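Local structure of pyridoxine 4-oxidase (Mesorhizobium loti, 4HA6) at residues 75-80 / 252-257; 156-161 / 314-319; 215-220 / 376-381. The protein oxidises pyridoxine, probably at its 4-hydroxymethyl group, as an FAD-dependent oxidase of the GMC oxidoreductase family. One frame throughout, in Å; residues are numbered along the deposited sequence. Where two conformers were deposited one is given.

Interactions 1 and 3 both meet FAD, at different points along its length: interaction 3 pairs V218 with the adenine, while interaction 1 runs from E255 beside the adenine, past G252 at the diphosphate, to R77 at the dimethyl end of the flavin. Their centres are about 12 Å apart, and R79 NE lies 3.2 Å from R217 NH2, like charges in the R217 conformer given. Interaction 2 belongs to the substrate side. Its strand starts at S314, which touches pyridoxamine (PXM), whereas the R77 side chain lies about 8 Å from that ligand. Interaction 2 is centred about 30 Å from interaction 1 and about 42 Å from interaction 3, across the centre of the chain.

Interaction 1 (75-80 / 252-257); sequences WARGRL and GALESP. With FAD (flavin-adenine dinucleotide), chain B.
L254 of 252-257 puts its CD1 methyl at the edge of the W75 indole, in the ring plane, with CD1 and W75 CE3 4.0 Å apart. The same methyl meets the aliphatic part of R77, whose side chain runs at about a right angle to that of the leucine (L254 CD1 to R77 CG 4.2 Å). From CG the arginine bends at chi2 (-72°) and again at chi3, which carries its guanidinium to the flavin. There R77 NH2 lies 3.2 Å from the FAD methyl C8M, which it meets obliquely. R77 NE makes a bent hydrogen bond (137°) to A76 O at 2.9 Å, tilted from the carbonyl plane, and NH2 makes a weak hydrogen bond to H445 O. A methionine in its place would probably leave A76 O and H445 O without these donors and the guanidinium's place beside the flavin unfilled. G252 CA passes 3.7 Å from FAD O3P; the close approach and the positive phi suit glycine. E255 CB touches FAD N7A at 3.2 Å. W75 ends strand 74-75, hydrogen-bonded through its backbone to Y60 of strand 60-61, and I384 of strand 383-385 packs on both W75 and L254, joining helix 252-262 to these strands.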
loop_
_atom_site.group_PDB
_atom_site.type_symbol
_atom_site.label_atom_id
_atom_site.label_comp_id
_atom_site.label_asym_id
_atom_site.label_seq_id
_atom_site.Cartn_x
_atom_site.Cartn_y
_atom_site.Cartn_z
ATOM N N TRP A 75 -1.133 -12.202 4.036
ATOM C CA TRP A 75 -1.361 -10.792 3.703
ATOM C C TRP A 75 -2.199 -10.083 4.764
ATOM O O TRP A 75 -3.428 -10.171 4.762
ATOM C CB TRP A 75 -2.054 -10.664 2.341
ATOM C CG TRP A 75 -1.113 -10.788 1.144
ATOM C CD1 TRP A 75 0.176 -11.257 1.146
ATOM C CD2 TRP A 75 -1.391 -10.395 -0.213
ATOM N NE1 TRP A 75 0.705 -11.197 -0.128
ATOM C CE2 TRP A 75 -0.239 -10.671 -0.979
ATOM C CE3 TRP A 75 -2.510 -9.843 -0.853
ATOM C CZ2 TRP A 75 -0.172 -10.416 -2.360
ATOM C CZ3 TRP A 75 -2.446 -9.592 -2.220
ATOM C CH2 TRP A 75 -1.285 -9.878 -2.959
ATOM N N ALA A 76 -1.528 -9.373 5.667
ATOM C CA ALA A 76 -2.205 -8.598 6.711
ATOM C C ALA A 76 -3.008 -7.460 6.096
ATOM O O ALA A 76 -2.521 -6.780 5.199
ATOM C CB ALA A 76 -1.184 -8.047 7.719
ATOM N N ARG A 77 -4.233 -7.252 6.569
ATOM C CA ARG A 77 -5.042 -6.127 6.102
ATOM C C ARG A 77 -5.880 -5.537 7.239
ATOM O O ARG A 77 -6.439 -6.277 8.053
ATOM C CB ARG A 77 -5.955 -6.561 4.948
ATOM C CG ARG A 77 -5.254 -6.735 3.594
ATOM C CD ARG A 77 -4.856 -5.381 2.986
ATOM N NE ARG A 77 -3.407 -5.153 3.006
ATOM C CZ ARG A 77 -2.821 -4.049 2.550
ATOM N NH1 ARG A 77 -3.556 -3.070 2.039
ATOM N NH2 ARG A 77 -1.500 -3.922 2.589
ATOM N N GLY A 78 -5.967 -4.210 7.301
ATOM C CA GLY A 78 -6.771 -3.556 8.321
ATOM C C GLY A 78 -8.268 -3.847 8.222
ATOM O O GLY A 78 -8.857 -3.717 7.140
ATOM N N ARG A 79 -8.870 -4.259 9.346
ATOM C CA ARG A 79 -10.327 -4.432 9.467
ATOM C C ARG A 79 -10.863 -3.641 10.672
ATOM O O ARG A 79 -11.165 -4.215 11.726
ATOM C CB ARG A 79 -10.715 -5.913 9.615
ATOM C CG ARG A 79 -12.236 -6.162 9.579
ATOM C CD ARG A 79 -12.663 -7.333 10.478
ATOM N NE ARG A 79 -12.619 -8.596 9.753
ATOM C CZ ARG A 79 -11.794 -9.602 10.034
ATOM N NH1 ARG A 79 -10.948 -9.513 11.055
ATOM N NH2 ARG A 79 -11.824 -10.707 9.299
ATOM N N LEU A 80 -10.975 -2.327 10.497
ATOM C CA LEU A 80 -11.386 -1.393 11.552
ATOM C C LEU A 80 -11.329 0.003 10.950
ATOM O O LEU A 80 -10.761 0.190 9.856
ATOM C CB LEU A 80 -10.470 -1.474 12.790
ATOM C CG LEU A 80 -9.050 -0.895 12.758
ATOM C CD1 LEU A 80 -8.432 -0.901 14.154
ATOM C CD2 LEU A 80 -8.150 -1.640 11.764
ATOM N N GLY A 252 -10.615 -1.544 -0.763
ATOM C CA GLY A 252 -9.221 -1.955 -0.922
ATOM C C GLY A 252 -8.951 -3.003 -2.005
ATOM O O GLY A 252 -9.872 -3.532 -2.622
ATOM N N ALA A 253 -7.674 -3.309 -2.223
ATOM C CA ALA A 253 -7.240 -4.129 -3.358
ATOM C C ALA A 253 -7.872 -5.525 -3.436
ATOM O O ALA A 253 -7.991 -6.103 -4.512
ATOM C CB ALA A 253 -5.714 -4.227 -3.386
ATOM N N LEU A 254 -8.286 -6.064 -2.302
ATOM C CA LEU A 254 -8.881 -7.393 -2.295
ATOM C C LEU A 254 -10.381 -7.315 -2.197
ATOM O O LEU A 254 -11.125 -7.993 -2.931
ATOM C CB LEU A 254 -8.330 -8.177 -1.103
ATOM C CG LEU A 254 -6.854 -8.498 -1.282
ATOM C CD1 LEU A 254 -6.200 -8.729 0.053
ATOM C CD2 LEU A 254 -6.708 -9.713 -2.161
ATOM N N GLU A 255 -10.846 -6.469 -1.291
ATOM C CA GLU A 255 -12.267 -6.481 -0.978
ATOM C C GLU A 255 -13.132 -5.707 -1.966
ATOM O O GLU A 255 -14.322 -6.002 -2.125
ATOM C CB GLU A 255 -12.487 -6.034 0.473
ATOM C CG GLU A 255 -11.958 -7.048 1.491
ATOM C CD GLU A 255 -12.684 -8.400 1.433
ATOM O OE1 GLU A 255 -13.802 -8.485 0.865
ATOM O OE2 GLU A 255 -12.141 -9.389 1.969
ATOM N N SER A 256 -12.560 -4.720 -2.647
ATOM C CA SER A 256 -13.353 -4.074 -3.689
ATOM C C SER A 256 -13.694 -5.038 -4.849
ATOM O O SER A 256 -14.880 -5.180 -5.185
ATOM C CB SER A 256 -12.733 -2.761 -4.160
ATOM O OG SER A 256 -12.883 -1.766 -3.166
ATOM N N PRO A 257 -12.681 -5.722 -5.438
ATOM C CA PRO A 257 -13.069 -6.674 -6.488
ATOM C C PRO A 257 -13.980 -7.789 -5.956
ATOM O O PRO A 257 -14.891 -8.228 -6.677
ATOM C CB PRO A 257 -11.729 -7.253 -6.967
ATOM C CG PRO A 257 -10.751 -6.991 -5.871
ATOM C CD PRO A 257 -11.218 -5.693 -5.237
HETATM P PA FAD B . -7.610 -0.100 3.234
HETATM O O1A FAD B . -6.924 1.051 3.955
HETATM O O2A FAD B . -7.108 -1.498 3.468
HETATM O O5B FAD B . -9.181 -0.019 3.611
HETATM C C5B FAD B . -10.133 -1.042 3.334
HETATM C C4B FAD B . -11.218 -0.874 4.388
HETATM O O4B FAD B . -12.488 -1.347 3.928
HETATM C C3B FAD B . -10.882 -1.670 5.642
HETATM O O3B FAD B . -11.130 -0.800 6.759
HETATM C C2B FAD B . -11.853 -2.848 5.626
HETATM O O2B FAD B . -12.189 -3.276 6.958
HETATM C C1B FAD B . -13.051 -2.275 4.874
HETATM N N9A FAD B . -13.853 -3.270 4.100
HETATM C C8A FAD B . -13.376 -4.261 3.316
HETATM N N7A FAD B . -14.401 -4.953 2.749
HETATM C C5A FAD B . -15.566 -4.401 3.163
HETATM C C6A FAD B . -17.014 -4.647 2.934
HETATM N N6A FAD B . -17.439 -5.656 2.110
HETATM N N1A FAD B . -17.901 -3.827 3.568
HETATM C C2A FAD B . -17.496 -2.821 4.371
HETATM N N3A FAD B . -16.193 -2.550 4.611
HETATM C C4A FAD B . -15.195 -3.289 4.049
HETATM N N1 FAD B . 1.878 1.980 2.853
HETATM C C2 FAD B . 2.759 2.996 2.901
HETATM O O2 FAD B . 2.693 3.883 2.020
HETATM N N3 FAD B . 3.721 3.078 3.839
HETATM C C4 FAD B . 3.856 2.158 4.810
HETATM O O4 FAD B . 4.770 2.241 5.672
HETATM C C4X FAD B . 2.922 1.009 4.824
HETATM N N5 FAD B . 2.997 0.033 5.752
HETATM C C5X FAD B . 2.116 -0.999 5.752
HETATM C C6 FAD B . 2.196 -1.997 6.721
HETATM C C7 FAD B . 1.287 -3.050 6.726
HETATM C C7M FAD B . 1.387 -4.121 7.785
HETATM C C8 FAD B . 0.218 -3.113 5.691
HETATM C C8M FAD B . -0.759 -4.258 5.696
HETATM C C9 FAD B . 0.126 -2.118 4.718
HETATM C C9A FAD B . 1.047 -1.070 4.716
HETATM N N10 FAD B . 0.968 -0.064 3.737
HETATM C C10 FAD B . 1.895 0.987 3.766
HETATM C "C1'" FAD B . -0.070 -0.123 2.700
HETATM C "C2'" FAD B . -1.194 0.873 2.928
HETATM O "O2'" FAD B . -1.614 0.839 4.301
HETATM C "C3'" FAD B . -2.344 0.465 2.004
HETATM O "O3'" FAD B . -1.829 0.338 0.669
HETATM C "C4'" FAD B . -3.472 1.481 2.035
HETATM O "O4'" FAD B . -3.911 1.619 3.398
HETATM C "C5'" FAD B . -4.632 1.059 1.126
HETATM O "O5'" FAD B . -5.793 1.786 1.521
HETATM P P FAD B . -7.205 1.448 0.846
HETATM O O1P FAD B . -8.201 2.570 1.115
HETATM O O2P FAD B . -6.985 0.980 -0.578
HETATM O O3P FAD B . -7.648 0.132 1.648
#

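Interaction 2 (156-161 / 314-319). With PXM (4-(aminomethyl)-5-(hydroxymethyl)-2-methylpyridin-3-ol), chain J.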
loop_
_atom_site.group_PDB
_atom_site.type_symbol
_atom_site.label_atom_id
_atom_site.label_comp_id
_atom_site.label_asym_id
_atom_site.label_seq_id
_atom_site.Cartn_x
_atom_site.Cartn_y
_atom_site.Cartn_z
ATOM N N ALA A 156 24.584 4.913 9.715
ATOM C CA ALA A 156 25.755 4.246 9.176
ATOM C C ALA A 156 25.412 3.692 7.790
ATOM O O ALA A 156 26.237 3.721 6.859
ATOM C CB ALA A 156 26.191 3.143 10.109
ATOM N N PHE A 157 24.187 3.189 7.660
ATOM C CA PHE A 157 23.707 2.655 6.397
ATOM C C PHE A 157 23.655 3.794 5.385
ATOM O O PHE A 157 24.110 3.658 4.241
ATOM C CB PHE A 157 22.326 2.054 6.612
ATOM C CG PHE A 157 21.613 1.668 5.348
ATOM C CD1 PHE A 157 21.941 0.492 4.679
ATOM C CD2 PHE A 157 20.576 2.457 4.856
ATOM C CE1 PHE A 157 21.264 0.117 3.520
ATOM C CE2 PHE A 157 19.890 2.094 3.693
ATOM C CZ PHE A 157 20.235 0.923 3.026
ATOM N N ILE A 158 23.124 4.927 5.830
ATOM C CA ILE A 158 22.974 6.098 4.970
ATOM C C ILE A 158 24.343 6.553 4.467
ATOM O O ILE A 158 24.505 6.840 3.280
ATOM C CB ILE A 158 22.184 7.218 5.699
ATOM C CG1 ILE A 158 20.687 6.885 5.681
ATOM C CG2 ILE A 158 22.393 8.593 5.052
ATOM C CD1 ILE A 158 19.842 7.784 6.540
ATOM N N GLU A 159 25.329 6.576 5.363
ATOM C CA GLU A 159 26.711 6.899 4.996
ATOM C C GLU A 159 27.302 5.916 3.982
ATOM O O GLU A 159 28.031 6.311 3.074
ATOM C CB GLU A 159 27.598 6.921 6.242
ATOM C CG GLU A 159 27.410 8.158 7.102
ATOM C CD GLU A 159 27.794 9.424 6.361
ATOM O OE1 GLU A 159 28.712 9.366 5.508
ATOM O OE2 GLU A 159 27.176 10.472 6.629
ATOM N N ALA A 160 27.005 4.631 4.156
ATOM C CA ALA A 160 27.499 3.617 3.231
ATOM C C ALA A 160 26.959 3.879 1.832
ATOM O O ALA A 160 27.714 3.895 0.860
ATOM C CB ALA A 160 27.105 2.222 3.715
ATOM N N GLY A 161 25.648 4.084 1.736
ATOM C CA GLY A 161 25.037 4.448 0.469
ATOM C C GLY A 161 25.598 5.732 -0.135
ATOM O O GLY A 161 25.842 5.804 -1.339
ATOM N N SER A 314 12.133 -0.020 10.345
ATOM C CA SER A 314 12.603 0.049 8.966
ATOM C C SER A 314 12.738 1.516 8.598
ATOM O O SER A 314 11.807 2.118 8.063
ATOM C CB SER A 314 11.604 -0.627 8.041
ATOM O OG SER A 314 12.119 -0.709 6.728
ATOM N N GLU A 315 13.906 2.080 8.889
ATOM C CA GLU A 315 14.055 3.519 9.000
ATOM C C GLU A 315 14.495 4.209 7.720
ATOM O O GLU A 315 14.287 5.417 7.575
ATOM C CB GLU A 315 15.040 3.858 10.129
ATOM C CG GLU A 315 14.710 3.210 11.464
ATOM C CD GLU A 315 15.423 3.869 12.630
ATOM O OE1 GLU A 315 16.377 4.641 12.391
ATOM O OE2 GLU A 315 15.011 3.624 13.786
ATOM N N SER A 316 15.098 3.461 6.797
ATOM C CA SER A 316 15.699 4.087 5.614
ATOM C C SER A 316 15.704 3.178 4.375
ATOM O O SER A 316 16.493 2.228 4.297
ATOM C CB SER A 316 17.133 4.528 5.941
ATOM O OG SER A 316 17.730 5.214 4.853
ATOM N N MET A 317 14.818 3.469 3.421
ATOM C CA MET A 317 14.877 2.851 2.098
ATOM C C MET A 317 15.823 3.649 1.240
ATOM O O MET A 317 15.761 4.887 1.237
ATOM C CB MET A 317 13.517 2.898 1.406
ATOM C CG MET A 317 12.421 2.154 2.103
ATOM S SD MET A 317 12.978 0.495 2.395
ATOM C CE MET A 317 13.161 0.627 4.178
ATOM N N ALA A 318 16.682 2.952 0.500
ATOM C CA ALA A 318 17.509 3.599 -0.505
ATOM C C ALA A 318 17.076 3.082 -1.871
ATOM O O ALA A 318 17.365 1.934 -2.216
ATOM C CB ALA A 318 18.978 3.291 -0.267
ATOM N N TYR A 319 16.372 3.919 -2.635
ATOM C CA TYR A 319 16.001 3.581 -4.008
ATOM C C TYR A 319 17.140 3.949 -4.952
ATOM O O TYR A 319 17.855 4.924 -4.713
ATOM C CB TYR A 319 14.719 4.326 -4.398
ATOM C CG TYR A 319 13.602 3.991 -3.454
ATOM C CD1 TYR A 319 12.828 2.858 -3.664
ATOM C CD2 TYR A 319 13.355 4.764 -2.322
ATOM C CE1 TYR A 319 11.804 2.519 -2.792
ATOM C CE2 TYR A 319 12.331 4.430 -1.429
ATOM C CZ TYR A 319 11.567 3.292 -1.677
ATOM O OH TYR A 319 10.551 2.903 -0.821
HETATM N N1 PXM J . 9.051 -2.898 5.896
HETATM C C2 PXM J . 7.902 -3.456 5.522
HETATM C C2A PXM J . 7.689 -4.937 5.541
HETATM C C3 PXM J . 6.901 -2.588 5.111
HETATM O O3 PXM J . 5.691 -3.112 4.713
HETATM C C4 PXM J . 7.092 -1.190 5.082
HETATM C C5 PXM J . 8.353 -0.668 5.495
HETATM C C5A PXM J . 8.748 0.795 5.556
HETATM O O5 PXM J . 8.081 1.684 4.730
HETATM C C6 PXM J . 9.319 -1.594 5.904
HETATM C C4A PXM J . 5.936 -0.351 4.617
HETATM N N4 PXM J . 5.344 -0.800 3.390
#
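F157 and S316 both extend away from their backbone N: the phenyl swings out from the helix (CG anti to N, chi1 170°) and the serine hydroxyl out from the strand (OG likewise anti, chi1 -176°). S316 OG thereby arrives at the edge of the F157 ring, in its plane, 4.0 Å from F157 CD2. The serine carbonyl comes at the ring obliquely, S316 O lying 3.5 Å from F157 CE2. I158 reaches the same hydroxyl from one residue further along the helix, its CG1 3.5 Å from S316 OG. I158 and the ring edge of F157 thus pack against this buried hydroxyl, which is hydrogen-bonded to T181 O. Two residues along the strand, A318 CB touches F157 CE2 at 4.2 Å. Helix and strand run almost parallel, their segment axes 9° apart at a distance of 9.6 Å. V335 and C337 of strand 333-338 also touch F157, so the helix packs on more than one strand. A helix laid on one face of an antiparallel sheet fits the substrate-binding domain of GMC oxidoreductases; here the strand begins at the pocket, with S314 OG 3.0 Å from PXM C6.

Interaction 3 (215-220 / 376-381). With FAD (flavin-adenine dinucleotide), chain B.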
loop_
_atom_site.group_PDB
_atom_site.type_symbol
_atom_site.label_atom_id
_atom_site.label_comp_id
_atom_site.label_asym_id
_atom_site.label_seq_id
_atom_site.Cartn_x
_atom_site.Cartn_y
_atom_site.Cartn_z
ATOM N N GLY A 215 -18.813 -2.312 12.220
ATOM C CA GLY A 215 -19.160 -3.725 12.312
ATOM C C GLY A 215 -20.137 -4.200 11.244
ATOM O O GLY A 215 -20.887 -5.159 11.459
ATOM N N SER A 216 -20.130 -3.525 10.093
ATOM C CA SER A 216 -21.099 -3.800 9.029
ATOM C C SER A 216 -20.409 -4.093 7.689
ATOM O O SER A 216 -19.677 -3.250 7.165
ATOM C CB SER A 216 -22.030 -2.602 8.877
ATOM O OG SER A 216 -22.562 -2.219 10.131
ATOM N N ARG A 217 -20.666 -5.278 7.139
ATOM C CA ARG A 217 -20.079 -5.696 5.868
ATOM C C ARG A 217 -21.049 -5.589 4.704
ATOM O O ARG A 217 -22.131 -6.191 4.734
ATOM C CB ARG A 217 -19.641 -7.150 5.951
ATOM C CG ARG A 217 -18.241 -7.343 6.449
ATOM C CD ARG A 217 -17.946 -8.811 6.633
ATOM N NE ARG A 217 -17.120 -9.026 7.813
ATOM C CZ ARG A 217 -16.057 -9.814 7.838
ATOM N NH1 ARG A 217 -15.697 -10.467 6.741
ATOM N NH2 ARG A 217 -15.361 -9.952 8.958
ATOM N N VAL A 218 -20.660 -4.848 3.667
ATOM C CA VAL A 218 -21.466 -4.798 2.444
ATOM C C VAL A 218 -21.230 -6.094 1.672
ATOM O O VAL A 218 -20.084 -6.404 1.305
ATOM C CB VAL A 218 -21.113 -3.592 1.557
ATOM C CG1 VAL A 218 -21.934 -3.619 0.279
ATOM C CG2 VAL A 218 -21.365 -2.293 2.312
ATOM N N ARG A 219 -22.305 -6.844 1.427
ATOM C CA ARG A 219 -22.198 -8.184 0.837
ATOM C C ARG A 219 -22.440 -8.164 -0.661
ATOM O O ARG A 219 -21.768 -8.877 -1.407
ATOM C CB ARG A 219 -23.178 -9.169 1.525
ATOM C CG ARG A 219 -23.249 -10.562 0.889
ATOM C CD ARG A 219 -23.848 -11.625 1.824
ATOM N NE ARG A 219 -25.257 -11.379 2.118
ATOM C CZ ARG A 219 -25.958 -12.028 3.053
ATOM N NH1 ARG A 219 -25.376 -12.968 3.794
ATOM N NH2 ARG A 219 -27.243 -11.739 3.255
ATOM N N ARG A 220 -23.422 -7.368 -1.091
ATOM C CA ARG A 220 -23.774 -7.256 -2.502
ATOM C C ARG A 220 -24.255 -5.846 -2.819
ATOM O O ARG A 220 -24.860 -5.176 -1.962
ATOM C CB ARG A 220 -24.906 -8.242 -2.855
ATOM C CG ARG A 220 -24.564 -9.725 -2.711
ATOM C CD ARG A 220 -25.751 -10.644 -3.076
ATOM N NE ARG A 220 -26.661 -10.893 -1.953
ATOM C CZ ARG A 220 -27.246 -12.065 -1.707
ATOM N NH1 ARG A 220 -27.017 -13.107 -2.497
ATOM N NH2 ARG A 220 -28.058 -12.199 -0.669
ATOM N N PRO A 376 -20.063 -17.428 -3.213
ATOM C CA PRO A 376 -20.838 -16.191 -3.049
ATOM C C PRO A 376 -20.735 -15.579 -1.644
ATOM O O PRO A 376 -21.114 -14.417 -1.476
ATOM C CB PRO A 376 -22.293 -16.647 -3.290
ATOM C CG PRO A 376 -22.234 -18.151 -3.629
ATOM C CD PRO A 376 -20.903 -18.641 -3.161
ATOM N N GLU A 377 -20.252 -16.325 -0.647
ATOM C CA GLU A 377 -20.463 -15.887 0.745
ATOM C C GLU A 377 -19.341 -15.022 1.313
ATOM O O GLU A 377 -18.190 -15.113 0.873
ATOM C CB GLU A 377 -20.706 -17.090 1.657
ATOM C CG GLU A 377 -21.731 -18.080 1.101
ATOM C CD GLU A 377 -23.111 -17.464 0.928
ATOM O OE1 GLU A 377 -23.377 -16.394 1.512
ATOM O OE2 GLU A 377 -23.938 -18.055 0.203
ATOM N N LEU A 378 -19.675 -14.186 2.295
ATOM C CA LEU A 378 -18.664 -13.376 2.970
ATOM C C LEU A 378 -17.559 -14.281 3.523
ATOM O O LEU A 378 -16.388 -13.915 3.523
ATOM C CB LEU A 378 -19.288 -12.554 4.097
ATOM C CG LEU A 378 -20.184 -11.403 3.654
ATOM C CD1 LEU A 378 -20.917 -10.789 4.840
ATOM C CD2 LEU A 378 -19.371 -10.340 2.905
ATOM N N GLY A 379 -17.930 -15.482 3.951
ATOM C CA GLY A 379 -16.974 -16.371 4.599
ATOM C C GLY A 379 -16.142 -17.233 3.665
ATOM O O GLY A 379 -15.243 -17.942 4.132
ATOM N N ASP A 380 -16.444 -17.199 2.364
ATOM C CA ASP A 380 -15.684 -17.976 1.378
ATOM C C ASP A 380 -14.369 -17.263 1.086
ATOM O O ASP A 380 -14.369 -16.115 0.616
ATOM C CB ASP A 380 -16.471 -18.106 0.069
ATOM C CG ASP A 380 -17.745 -18.895 0.233
ATOM O OD1 ASP A 380 -18.714 -18.649 -0.529
ATOM O OD2 ASP A 380 -17.775 -19.754 1.134
ATOM N N ARG A 381 -13.249 -17.930 1.342
ATOM C CA ARG A 381 -11.958 -17.251 1.248
ATOM C C ARG A 381 -11.602 -16.877 -0.189
ATOM O O ARG A 381 -12.008 -17.552 -1.144
ATOM C CB ARG A 381 -10.849 -18.087 1.888
ATOM C CG ARG A 381 -10.695 -19.450 1.286
ATOM C CD ARG A 381 -9.381 -19.566 0.547
ATOM N NE ARG A 381 -9.340 -20.760 -0.295
ATOM C CZ ARG A 381 -8.295 -21.102 -1.041
ATOM N NH1 ARG A 381 -7.203 -20.344 -1.040
ATOM N NH2 ARG A 381 -8.339 -22.202 -1.788
HETATM P PA FAD B . -7.610 -0.100 3.234
HETATM O O1A FAD B . -6.924 1.051 3.955
HETATM O O2A FAD B . -7.108 -1.498 3.468
HETATM O O5B FAD B . -9.181 -0.019 3.611
HETATM C C5B FAD B . -10.133 -1.042 3.334
HETATM C C4B FAD B . -11.218 -0.874 4.388
HETATM O O4B FAD B . -12.488 -1.347 3.928
HETATM C C3B FAD B . -10.882 -1.670 5.642
HETATM O O3B FAD B . -11.130 -0.800 6.759
HETATM C C2B FAD B . -11.853 -2.848 5.626
HETATM O O2B FAD B . -12.189 -3.276 6.958
HETATM C C1B FAD B . -13.051 -2.275 4.874
HETATM N N9A FAD B . -13.853 -3.270 4.100
HETATM C C8A FAD B . -13.376 -4.261 3.316
HETATM N N7A FAD B . -14.401 -4.953 2.749
HETATM C C5A FAD B . -15.566 -4.401 3.163
HETATM C C6A FAD B . -17.014 -4.647 2.934
HETATM N N6A FAD B . -17.439 -5.656 2.110
HETATM N N1A FAD B . -17.901 -3.827 3.568
HETATM C C2A FAD B . -17.496 -2.821 4.371
HETATM N N3A FAD B . -16.193 -2.550 4.611
HETATM C C4A FAD B . -15.195 -3.289 4.049
HETATM N N1 FAD B . 1.878 1.980 2.853
HETATM C C2 FAD B . 2.759 2.996 2.901
HETATM O O2 FAD B . 2.693 3.883 2.020
HETATM N N3 FAD B . 3.721 3.078 3.839
HETATM C C4 FAD B . 3.856 2.158 4.810
HETATM O O4 FAD B . 4.770 2.241 5.672
HETATM C C4X FAD B . 2.922 1.009 4.824
HETATM N N5 FAD B . 2.997 0.033 5.752
HETATM C C5X FAD B . 2.116 -0.999 5.752
HETATM C C6 FAD B . 2.196 -1.997 6.721
HETATM C C7 FAD B . 1.287 -3.050 6.726
HETATM C C7M FAD B . 1.387 -4.121 7.785
HETATM C C8 FAD B . 0.218 -3.113 5.691
HETATM C C8M FAD B . -0.759 -4.258 5.696
HETATM C C9 FAD B . 0.126 -2.118 4.718
HETATM C C9A FAD B . 1.047 -1.070 4.716
HETATM N N10 FAD B . 0.968 -0.064 3.737
HETATM C C10 FAD B . 1.895 0.987 3.766
HETATM C "C1'" FAD B . -0.070 -0.123 2.700
HETATM C "C2'" FAD B . -1.194 0.873 2.928
HETATM O "O2'" FAD B . -1.614 0.839 4.301
HETATM C "C3'" FAD B . -2.344 0.465 2.004
HETATM O "O3'" FAD B . -1.829 0.338 0.669
HETATM C "C4'" FAD B . -3.472 1.481 2.035
HETATM O "O4'" FAD B . -3.911 1.619 3.398
HETATM C "C5'" FAD B . -4.632 1.059 1.126
HETATM O "O5'" FAD B . -5.793 1.786 1.521
HETATM P P FAD B . -7.205 1.448 0.846
HETATM O O1P FAD B . -8.201 2.570 1.115
HETATM O O2P FAD B . -6.985 0.980 -0.578
HETATM O O3P FAD B . -7.648 0.132 1.648
HETATM O O HOH W 1 -22.496 -14.327 2.936
#
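R219, whose CD lies 4.1 Å from L378 CG, has E377 OE1 well out of its guanidinium plane; at 4.6 Å between R219 NH1 and E377 OE1 no N-H is aimed at the oxygen, and the opposite charges probably attract only at a distance. A water joins them: it donates to E377 OE1 at 2.7 Å and accepts from L378 N at 2.9 Å, with a longer bond from R219 NH1. The arginine's main partner is E232, salt-bridged to NH2. The D380 carboxylate is met from above its plane by E377 N, which bonds to D380 OD1 at 2.8 Å and probably helps hold the type I turn from E377 to D380, whose D380 N bonds to E377 O. That turn presents L378. Its CD1 methyl lies against the aliphatic part of R217, which was deposited in two conformers. R219 CG stands anti to N (chi1 174°), which extends the stem so that CD reaches the leucine, crossing it at about a right angle. Between these arginines, V218 points away from the loop and its backbone pairs with the adenine: V218 N donates to FAD N1A at 2.9 Å (161°), and V218 O accepts from FAD N6A at 2.9 Å. The loop between strands 370-372 and 383-385 thus packs on outer strand 217-224, and L378 also touches V234 of strand 227-235 and R262 of helix 252-262.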